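Local structure of putative acetylornithine deacetylase (Sulfolobus tokodaii, 3VPC) at residues 89-94 against 247-252; 102-107 against 165-170. The protein probably catalyses the ATP-dependent ligation of glutamate to the C-terminal glutamate of the carrier protein LysW, a step of arginine biosynthesis. All coordinates share one frame; numbering follows the deposited sequence.

Interaction 1 (89-94 against 247-252). With ADP (adenosine-5'-diphosphate), chain E.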
ATOM      1  N   LEU A  89      12.873   0.868  19.035  1.00 11.87           N
ATOM      2  CA  LEU A  89      12.900   0.068  20.260  1.00 12.70           C
ATOM      3  C   LEU A  89      14.325  -0.333  20.647  1.00 12.42           C
ATOM      4  O   LEU A  89      14.706  -0.235  21.807  1.00 12.05           O
ATOM      5  CB  LEU A  89      11.999  -1.146  20.103  1.00 12.53           C
ATOM      6  CG  LEU A  89      10.528  -0.907  19.740  1.00 15.31           C
ATOM      7  CD1 LEU A  89       9.793  -2.220  19.726  1.00 15.24           C
ATOM      8  CD2 LEU A  89       9.839   0.081  20.715  1.00 16.00           C
ATOM      9  N   THR A  90      15.114  -0.772  19.666  1.00 12.93           N
ATOM     10  CA  THR A  90      16.554  -1.014  19.889  1.00 12.57           C
ATOM     11  C   THR A  90      17.308   0.231  20.440  1.00 12.85           C
ATOM     12  O   THR A  90      17.979   0.148  21.482  1.00 12.35           O
ATOM     13  CB  THR A  90      17.220  -1.513  18.621  1.00 13.35           C
ATOM     14  OG1 THR A  90      16.792  -2.863  18.371  1.00 14.51           O
ATOM     15  CG2 THR A  90      18.735  -1.494  18.785  1.00 14.13           C
ATOM     16  N   TYR A  91      17.171   1.380  19.764  1.00 12.77           N
ATOM     17  CA  TYR A  91      17.862   2.603  20.190  1.00 13.06           C
ATOM     18  C   TYR A  91      17.442   3.004  21.610  1.00 13.74           C
ATOM     19  O   TYR A  91      18.270   3.473  22.393  1.00 12.68           O
ATOM     20  CB  TYR A  91      17.607   3.769  19.223  1.00 13.15           C
ATOM     21  CG  TYR A  91      18.245   3.622  17.864  1.00 15.07           C
ATOM     22  CD1 TYR A  91      17.591   4.064  16.707  1.00 13.54           C
ATOM     23  CD2 TYR A  91      19.497   3.006  17.724  1.00 14.78           C
ATOM     24  CE1 TYR A  91      18.177   3.919  15.445  1.00 13.60           C
ATOM     25  CE2 TYR A  91      20.089   2.888  16.483  1.00 15.60           C
ATOM     26  CZ  TYR A  91      19.426   3.333  15.346  1.00 16.68           C
ATOM     27  OH  TYR A  91      20.034   3.178  14.117  1.00 14.34           O
ATOM     28  N   SER A  92      16.164   2.811  21.920  1.00 14.23           N
ATOM     29  CA  SER A  92      15.637   3.150  23.245  0.50 14.50           C
ATOM     30  C   SER A  92      16.310   2.369  24.370  1.00 15.01           C
ATOM     31  O   SER A  92      16.684   2.953  25.400  1.00 14.56           O
ATOM     32  CB  SER A  92      14.123   2.946  23.280  0.50 14.88           C
ATOM     33  OG  SER A  92      13.499   3.805  22.350  0.50 14.92           O
ATOM     34  N   LYS A  93      16.475   1.055  24.177  1.00 15.20           N
ATOM     35  CA  LYS A  93      17.133   0.191  25.169  1.00 16.00           C
ATOM     36  C   LYS A  93      18.603   0.556  25.331  1.00 16.17           C
ATOM     37  O   LYS A  93      19.133   0.581  26.449  1.00 15.51           O
ATOM     38  CB  LYS A  93      17.066  -1.297  24.761  1.00 16.73           C
ATOM     39  CG  LYS A  93      15.681  -1.906  24.601  1.00 20.32           C
ATOM     40  CD  LYS A  93      14.772  -1.576  25.783  1.00 24.81           C
ATOM     41  CE  LYS A  93      13.512  -2.419  25.723  1.00 26.44           C
ATOM     42  NZ  LYS A  93      12.489  -1.970  26.702  1.00 28.91           N
ATOM     43  N   LEU A  94      19.273   0.789  24.206  1.00 15.43           N
ATOM     44  CA  LEU A  94      20.688   1.155  24.218  1.00 15.50           C
ATOM     45  C   LEU A  94      20.903   2.550  24.840  1.00 15.27           C
ATOM     46  O   LEU A  94      21.757   2.724  25.707  1.00 15.43           O
ATOM     47  CB  LEU A  94      21.266   1.118  22.800  1.00 15.35           C
ATOM     48  CG  LEU A  94      21.189  -0.240  22.080  1.00 17.65           C
ATOM     49  CD1 LEU A  94      21.594  -0.114  20.618  1.00 19.75           C
ATOM     50  CD2 LEU A  94      22.061  -1.285  22.772  1.00 20.07           C
ATOM     51  N   VAL A 247      29.374   3.334  17.515  1.00 21.80           N
ATOM     52  CA  VAL A 247      27.960   3.446  17.862  1.00 20.32           C
ATOM     53  C   VAL A 247      27.214   2.244  17.297  1.00 19.51           C
ATOM     54  O   VAL A 247      27.570   1.737  16.228  1.00 19.31           O
ATOM     55  CB  VAL A 247      27.308   4.757  17.314  1.00 20.81           C
ATOM     56  CG1 VAL A 247      28.067   5.983  17.795  1.00 19.61           C
ATOM     57  CG2 VAL A 247      27.226   4.733  15.797  1.00 21.56           C
ATOM     58  N   VAL A 248      26.175   1.798  18.008  1.00 18.06           N
ATOM     59  CA  VAL A 248      25.364   0.682  17.538  1.00 17.95           C
ATOM     60  C   VAL A 248      24.288   1.211  16.607  1.00 17.67           C
ATOM     61  O   VAL A 248      23.536   2.111  16.971  1.00 17.16           O
ATOM     62  CB  VAL A 248      24.718  -0.095  18.704  1.00 17.99           C
ATOM     63  CG1 VAL A 248      23.890  -1.300  18.169  1.00 18.19           C
ATOM     64  CG2 VAL A 248      25.777  -0.553  19.683  1.00 18.82           C
ATOM     65  N   ASN A 249      24.243   0.672  15.397  1.00 17.24           N
ATOM     66  CA  ASN A 249      23.248   1.099  14.418  1.00 17.90           C
ATOM     67  C   ASN A 249      22.032   0.180  14.341  1.00 17.95           C
ATOM     68  O   ASN A 249      20.913   0.651  14.192  1.00 17.65           O
ATOM     69  CB  ASN A 249      23.861   1.230  13.027  1.00 18.12           C
ATOM     70  CG  ASN A 249      22.874   1.789  12.014  1.00 18.40           C
ATOM     71  OD1 ASN A 249      22.210   2.791  12.273  1.00 19.95           O
ATOM     72  ND2 ASN A 249      22.761   1.140  10.878  1.00 17.95           N
ATOM     73  N   GLU A 250      22.258  -1.128  14.441  1.00 18.54           N
ATOM     74  CA  GLU A 250      21.230  -2.147  14.201  1.00 19.93           C
ATOM     75  C   GLU A 250      21.568  -3.376  15.040  1.00 19.71           C
ATOM     76  O   GLU A 250      22.749  -3.655  15.260  1.00 18.76           O
ATOM     77  CB  GLU A 250      21.303  -2.645  12.743  1.00 21.30           C
ATOM     78  CG  GLU A 250      20.397  -1.998  11.719  1.00 26.76           C
ATOM     79  CD  GLU A 250      19.012  -2.648  11.703  1.00 32.57           C
ATOM     80  OE1 GLU A 250      18.821  -3.704  11.058  1.00 34.43           O
ATOM     81  OE2 GLU A 250      18.108  -2.090  12.342  1.00 34.64           O
ATOM     82  N   LEU A 251      20.544  -4.112  15.474  1.00 18.93           N
ATOM     83  CA  LEU A 251      20.703  -5.536  15.791  1.00 19.55           C
ATOM     84  C   LEU A 251      19.775  -6.379  14.920  1.00 19.27           C
ATOM     85  O   LEU A 251      18.686  -5.937  14.550  1.00 20.45           O
ATOM     86  CB  LEU A 251      20.463  -5.822  17.270  1.00 19.78           C
ATOM     87  CG  LEU A 251      21.681  -5.530  18.156  1.00 21.41           C
ATOM     88  CD1 LEU A 251      21.583  -4.173  18.840  1.00 22.38           C
ATOM     89  CD2 LEU A 251      21.905  -6.652  19.157  1.00 22.86           C
ATOM     90  N   ASN A 252      20.188  -7.591  14.584  1.00 18.37           N
ATOM     91  CA  ASN A 252      19.358  -8.453  13.746  1.00 18.23           C
ATOM     92  C   ASN A 252      19.086  -9.729  14.508  1.00 17.69           C
ATOM     93  O   ASN A 252      20.029 -10.377  14.968  1.00 16.45           O
ATOM     94  CB  ASN A 252      20.047  -8.767  12.410  1.00 19.24           C
ATOM     95  CG  ASN A 252      19.118  -9.457  11.420  1.00 21.71           C
ATOM     96  OD1 ASN A 252      18.105 -10.071  11.801  1.00 23.11           O
ATOM     97  ND2 ASN A 252      19.436  -9.323  10.119  1.00 25.33           N
TER
HETATM   98  PB  ADP E 500      18.679  -1.309   6.924  1.00 38.43           P
HETATM   99  O1B ADP E 500      18.101  -1.916   8.198  1.00 35.39           O
HETATM  100  O2B ADP E 500      19.904  -2.042   6.379  1.00 36.98           O
HETATM  101  O3B ADP E 500      17.629  -1.159   5.851  1.00 36.02           O
HETATM  102  PA  ADP E 500      20.520   0.620   8.087  1.00 26.12           P
HETATM  103  O1A ADP E 500      20.342   1.619   9.220  1.00 22.80           O
HETATM  104  O2A ADP E 500      21.342  -0.657   8.328  1.00 29.00           O
HETATM  105  O3A ADP E 500      19.155   0.205   7.347  1.00 30.13           O
HETATM  106  O5' ADP E 500      21.412   1.431   7.042  1.00 23.64           O
HETATM  107  C5' ADP E 500      21.822   0.930   5.786  1.00 24.19           C
HETATM  108  C4' ADP E 500      23.172   1.576   5.509  1.00 23.95           C
HETATM  109  O4' ADP E 500      23.114   3.002   5.541  1.00 21.37           O
HETATM  110  C3' ADP E 500      24.166   1.221   6.598  1.00 25.54           C
HETATM  111  O3' ADP E 500      24.837   0.056   6.173  1.00 28.20           O
HETATM  112  C2' ADP E 500      25.129   2.363   6.629  1.00 26.21           C
HETATM  113  O2' ADP E 500      26.038   2.212   5.521  1.00 27.58           O
HETATM  114  C1' ADP E 500      24.241   3.527   6.243  1.00 22.51           C
HETATM  115  N9  ADP E 500      23.761   4.332   7.387  1.00 19.54           N
HETATM  116  C8  ADP E 500      22.620   4.128   8.091  1.00 19.88           C
HETATM  117  N7  ADP E 500      22.475   5.082   9.038  1.00 17.96           N
HETATM  118  C5  ADP E 500      23.534   5.910   8.945  1.00 18.50           C
HETATM  119  C6  ADP E 500      23.991   7.136   9.643  1.00 18.67           C
HETATM  120  N6  ADP E 500      23.261   7.653  10.658  1.00 17.34           N
HETATM  121  N1  ADP E 500      25.150   7.718   9.237  1.00 20.12           N
HETATM  122  C2  ADP E 500      25.872   7.193   8.214  1.00 20.79           C
HETATM  123  N3  ADP E 500      25.516   6.087   7.527  1.00 21.28           N
HETATM  124  C4  ADP E 500      24.368   5.421   7.838  1.00 20.42           C
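Y91 reaches from helix 87-97 to N249 on strand 245-252, the outermost strand, within this chain, of a five-stranded antiparallel sheet of the ATP-grasp domain; a classic beta bulge sets N249 and E250 opposite the single residue D237 of strand 233-241. The axes of the helix and strand segments are 9.0 Å apart at closest approach.

The polar part lies at the phenol end. Y91 OH gives a weak hydrogen bond to N249 O at 2.7 Å, while N249 OD1 stands 2.9 Å from the same OH; the ring and amide planes are turned 38° apart. V248 O approaches the rim of the ring at CE2. K127 NZ, which also bonds ADP, is hydrogen-bonded to N249 OD1 and probably helps set which way the amide faces.

The apolar part lies on the helix side of the strand. L94 crosses V248 at about a right angle, with L94 CD1 set 3.6 Å from V248 CG1, and T90 CG2 meets L251 CD1 at 3.9 Å. T90 OG1 turns instead to V83 O. Helix 216-229 also packs on V248 and L251.

E250, a ligand of both magnesium sites, pairs with K87 through OE2. With CG anti to its backbone nitrogen (chi1 -175°), N249 carries its amide toward the nucleotide, and N249 ND2 donates to the alpha-phosphate oxygen O1A of ADP at 3.0 Å, with an N-H...O angle of 157°.

Interaction 2 (102-107 against 165-170). With ADP (adenosine-5'-diphosphate), chain E.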
ATOM      1  N   PRO A 102      23.755   6.477  16.923  1.00 16.00           N
ATOM      2  CA  PRO A 102      23.808   7.734  16.174  1.00 16.27           C
ATOM      3  C   PRO A 102      22.836   8.706  16.846  1.00 16.14           C
ATOM      4  O   PRO A 102      21.770   8.281  17.270  1.00 16.95           O
ATOM      5  CB  PRO A 102      23.259   7.352  14.783  1.00 15.08           C
ATOM      6  CG  PRO A 102      23.420   5.865  14.705  1.00 16.06           C
ATOM      7  CD  PRO A 102      23.252   5.362  16.094  1.00 16.00           C
ATOM      8  N   ASP A 103      23.218   9.969  16.971  1.00 16.29           N
ATOM      9  CA  ASP A 103      22.306  10.986  17.495  1.00 16.92           C
ATOM     10  C   ASP A 103      20.999  10.935  16.713  1.00 16.18           C
ATOM     11  O   ASP A 103      20.990  11.074  15.481  1.00 15.07           O
ATOM     12  CB  ASP A 103      22.929  12.386  17.424  1.00 17.92           C
ATOM     13  CG  ASP A 103      24.158  12.550  18.337  1.00 21.09           C
ATOM     14  OD1 ASP A 103      24.319  11.812  19.353  1.00 21.18           O
ATOM     15  OD2 ASP A 103      24.957  13.454  18.038  1.00 23.61           O
ATOM     16  N   SER A 104      19.896  10.712  17.425  1.00 15.18           N
ATOM     17  CA  SER A 104      18.627  10.442  16.746  1.00 14.66           C
ATOM     18  C   SER A 104      17.485  11.249  17.279  1.00 14.78           C
ATOM     19  O   SER A 104      17.423  11.524  18.471  1.00 15.30           O
ATOM     20  CB  SER A 104      18.238   8.968  16.852  1.00 14.50           C
ATOM     21  OG  SER A 104      19.197   8.152  16.233  1.00 12.63           O
ATOM     22  N   ILE A 105      16.567  11.582  16.377  1.00 15.22           N
ATOM     23  CA  ILE A 105      15.327  12.256  16.720  1.00 15.70           C
ATOM     24  C   ILE A 105      14.223  11.481  16.012  1.00 14.91           C
ATOM     25  O   ILE A 105      14.316  11.199  14.820  1.00 14.41           O
ATOM     26  CB  ILE A 105      15.307  13.762  16.271  1.00 15.94           C
ATOM     27  CG1 ILE A 105      16.456  14.567  16.898  1.00 15.93           C
ATOM     28  CG2 ILE A 105      13.978  14.407  16.663  1.00 16.67           C
ATOM     29  CD1 ILE A 105      16.656  15.957  16.206  1.00 16.85           C
ATOM     30  N   ILE A 106      13.187  11.121  16.763  1.00 13.56           N
ATOM     31  CA  ILE A 106      12.053  10.406  16.225  1.00 13.86           C
ATOM     32  C   ILE A 106      10.942  11.385  15.816  1.00 14.06           C
ATOM     33  O   ILE A 106      10.533  12.232  16.616  1.00 15.81           O
ATOM     34  CB  ILE A 106      11.480   9.430  17.280  1.00 13.70           C
ATOM     35  CG1 ILE A 106      12.552   8.428  17.761  1.00 15.47           C
ATOM     36  CG2 ILE A 106      10.234   8.731  16.761  1.00 14.56           C
ATOM     37  CD1 ILE A 106      13.557   7.962  16.688  1.00 17.28           C
ATOM     38  N   ALA A 107      10.422  11.243  14.610  1.00 13.67           N
ATOM     39  CA  ALA A 107       9.294  12.089  14.166  1.00 14.61           C
ATOM     40  C   ALA A 107       8.172  11.218  13.659  1.00 14.49           C
ATOM     41  O   ALA A 107       8.396  10.315  12.844  1.00 14.20           O
ATOM     42  CB  ALA A 107       9.750  13.049  13.059  1.00 14.06           C
ATOM     43  N   ILE A 165      13.281   8.147  11.633  1.00 12.90           N
ATOM     44  CA  ILE A 165      14.424   8.246  12.537  1.00 12.56           C
ATOM     45  C   ILE A 165      15.427   9.208  11.883  1.00 12.61           C
ATOM     46  O   ILE A 165      16.025   8.895  10.864  1.00 12.71           O
ATOM     47  CB  ILE A 165      15.129   6.872  12.794  1.00 11.40           C
ATOM     48  CG1 ILE A 165      14.122   5.817  13.284  1.00 12.08           C
ATOM     49  CG2 ILE A 165      16.230   7.070  13.816  1.00 12.34           C
ATOM     50  CD1 ILE A 165      14.715   4.410  13.481  1.00 10.49           C
ATOM     51  N   VAL A 166      15.565  10.385  12.478  1.00 12.64           N
ATOM     52  CA  VAL A 166      16.357  11.465  11.902  1.00 14.04           C
ATOM     53  C   VAL A 166      17.679  11.536  12.659  1.00 14.11           C
ATOM     54  O   VAL A 166      17.715  11.850  13.845  1.00 13.90           O
ATOM     55  CB  VAL A 166      15.569  12.801  11.988  1.00 14.04           C
ATOM     56  CG1 VAL A 166      16.383  13.965  11.408  1.00 15.28           C
ATOM     57  CG2 VAL A 166      14.232  12.664  11.279  1.00 14.38           C
ATOM     58  N   GLN A 167      18.769  11.247  11.950  1.00 14.47           N
ATOM     59  CA  GLN A 167      20.071  11.028  12.566  1.00 14.52           C
ATOM     60  C   GLN A 167      21.182  11.904  12.018  1.00 14.42           C
ATOM     61  O   GLN A 167      21.125  12.372  10.859  1.00 14.00           O
ATOM     62  CB  GLN A 167      20.508   9.579  12.324  1.00 14.71           C
ATOM     63  CG  GLN A 167      19.536   8.551  12.806  1.00 13.91           C
ATOM     64  CD  GLN A 167      20.125   7.175  12.819  1.00 14.26           C
ATOM     65  OE1 GLN A 167      20.812   6.772  11.874  1.00 13.05           O
ATOM     66  NE2 GLN A 167      19.868   6.435  13.897  1.00 11.65           N
ATOM     67  N   GLU A 168      22.189  12.110  12.853  1.00 14.20           N
ATOM     68  CA  GLU A 168      23.462  12.617  12.397  1.00 15.51           C
ATOM     69  C   GLU A 168      23.929  11.726  11.255  1.00 16.24           C
ATOM     70  O   GLU A 168      23.655  10.522  11.243  1.00 16.27           O
ATOM     71  CB  GLU A 168      24.499  12.592  13.521  1.00 15.42           C
ATOM     72  CG  GLU A 168      24.938  11.164  13.967  1.00 16.02           C
ATOM     73  CD  GLU A 168      26.006  11.207  15.033  1.00 17.65           C
ATOM     74  OE1 GLU A 168      27.023  11.918  14.831  1.00 19.69           O
ATOM     75  OE2 GLU A 168      25.838  10.538  16.063  1.00 15.84           O
ATOM     76  N   TYR A 169      24.607  12.336  10.287  1.00 16.69           N
ATOM     77  CA  TYR A 169      25.227  11.586   9.205  1.00 17.84           C
ATOM     78  C   TYR A 169      26.671  11.252   9.595  1.00 18.74           C
ATOM     79  O   TYR A 169      27.519  12.151   9.737  1.00 18.69           O
ATOM     80  CB  TYR A 169      25.182  12.401   7.896  1.00 17.86           C
ATOM     81  CG  TYR A 169      25.839  11.694   6.723  1.00 18.68           C
ATOM     82  CD1 TYR A 169      25.688  10.319   6.553  1.00 20.29           C
ATOM     83  CD2 TYR A 169      26.608  12.398   5.783  1.00 20.67           C
ATOM     84  CE1 TYR A 169      26.273   9.653   5.486  1.00 22.53           C
ATOM     85  CE2 TYR A 169      27.213  11.734   4.715  1.00 22.78           C
ATOM     86  CZ  TYR A 169      27.040  10.360   4.575  1.00 23.73           C
ATOM     87  OH  TYR A 169      27.602   9.668   3.514  1.00 25.99           O
ATOM     88  N   ILE A 170      26.947   9.971   9.775  1.00 20.24           N
ATOM     89  CA  ILE A 170      28.240   9.535  10.269  1.00 22.50           C
ATOM     90  C   ILE A 170      29.142   9.166   9.096  1.00 24.82           C
ATOM     91  O   ILE A 170      28.814   8.318   8.296  1.00 23.86           O
ATOM     92  CB  ILE A 170      28.151   8.341  11.246  1.00 21.99           C
ATOM     93  CG1 ILE A 170      27.333   8.740  12.478  1.00 21.58           C
ATOM     94  CG2 ILE A 170      29.569   7.911  11.668  1.00 22.80           C
ATOM     95  CD1 ILE A 170      26.916   7.584  13.361  1.00 23.29           C
TER
HETATM   96  PB  ADP E 500      18.679  -1.309   6.924  1.00 38.43           P
HETATM   97  O1B ADP E 500      18.101  -1.916   8.198  1.00 35.39           O
HETATM   98  O2B ADP E 500      19.904  -2.042   6.379  1.00 36.98           O
HETATM   99  O3B ADP E 500      17.629  -1.159   5.851  1.00 36.02           O
HETATM  100  PA  ADP E 500      20.520   0.620   8.087  1.00 26.12           P
HETATM  101  O1A ADP E 500      20.342   1.619   9.220  1.00 22.80           O
HETATM  102  O2A ADP E 500      21.342  -0.657   8.328  1.00 29.00           O
HETATM  103  O3A ADP E 500      19.155   0.205   7.347  1.00 30.13           O
HETATM  104  O5' ADP E 500      21.412   1.431   7.042  1.00 23.64           O
HETATM  105  C5' ADP E 500      21.822   0.930   5.786  1.00 24.19           C
HETATM  106  C4' ADP E 500      23.172   1.576   5.509  1.00 23.95           C
HETATM  107  O4' ADP E 500      23.114   3.002   5.541  1.00 21.37           O
HETATM  108  C3' ADP E 500      24.166   1.221   6.598  1.00 25.54           C
HETATM  109  O3' ADP E 500      24.837   0.056   6.173  1.00 28.20           O
HETATM  110  C2' ADP E 500      25.129   2.363   6.629  1.00 26.21           C
HETATM  111  O2' ADP E 500      26.038   2.212   5.521  1.00 27.58           O
HETATM  112  C1' ADP E 500      24.241   3.527   6.243  1.00 22.51           C
HETATM  113  N9  ADP E 500      23.761   4.332   7.387  1.00 19.54           N
HETATM  114  C8  ADP E 500      22.620   4.128   8.091  1.00 19.88           C
HETATM  115  N7  ADP E 500      22.475   5.082   9.038  1.00 17.96           N
HETATM  116  C5  ADP E 500      23.534   5.910   8.945  1.00 18.50           C
HETATM  117  C6  ADP E 500      23.991   7.136   9.643  1.00 18.67           C
HETATM  118  N6  ADP E 500      23.261   7.653  10.658  1.00 17.34           N
HETATM  119  N1  ADP E 500      25.150   7.718   9.237  1.00 20.12           N
HETATM  120  C2  ADP E 500      25.872   7.193   8.214  1.00 20.79           C
HETATM  121  N3  ADP E 500      25.516   6.087   7.527  1.00 21.28           N
HETATM  122  C4  ADP E 500      24.368   5.421   7.838  1.00 20.42           C
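The D103 backbone nitrogen donates to E168 OE2 over 2.8 Å, almost straight at 173°, meeting the carboxylate on its anti side. E168 CG sits between its own backbone nitrogen and carbonyl carbon (chi1 68°), which with an extended chain beyond brings OE2 back to D103 N. E168 N returns a bond to D103 O, so backbone and side chain of E168 both hold D103. The two carboxylates stack with their planes 11° apart, and K244 probably offsets this like-charge contact by salt-bridging D103 OD1 and E168 OE2. Further along, I105 N to V166 O and V166 N to I105 O are both 2.8 Å.

Q167 splits its amide between protein and nucleotide. Q167 NE2 donates to S104 OG at 3.0 Å, and that hydroxyl donates in turn to P102 O; Q167 OE1 accepts from ADP N6 at 2.9 Å and from K127 NZ. A leucine here would probably leave S104 OG without its amide donor and the adenine amino group with one acceptor fewer.

Strands 104-107 and 164-168 are antiparallel neighbours in a sheet of the ATP-grasp domain, 104-107 being outermost within the chain; I105 with V166 is the hydrogen-bonded pair, S104 with Q167 and I106 with I165 the non-hydrogen-bonded ones. The 167-170 backbone continues the recognition of the adenine: E168 O accepts from ADP N6, and I170 N donates to ADP N1 at 2.9 Å.

Packing surrounds this network. P102 lies alongside the Q167 side chain, its CB against the amide, and P102 CB lies 3.9 Å from I170 CD1. I106 CD1 rests on I165 CG2, while I105 and I106 pair with an antiparallel strand of a second subunit, continuing the sheet across the interface.

Overall arrangement
Interactions 1 and 2 lie about 12 Å apart, centre to centre, and meet at the ADP site. Both segments of interaction 2 fall in sequence between the two of interaction 1, helix 87-97 leading on to strand 104-107. Their polar junction is Y91 OH to Q167 NE2, 3.3 Å, a weak hydrogen bond. Packing joins them as well: V248 O lies 3.4 Å from P102 CD, and V247 CG2 is 3.8 Å from I170 CD1. The nucleotide spans both, with its alpha-phosphate at 247-252 and its adenine at 165-170, while K127 bonds ADP together with N249 and Q167. Both contacts also reach the second subunit: F40 of that neighbouring subunit packs on Y91 and S104.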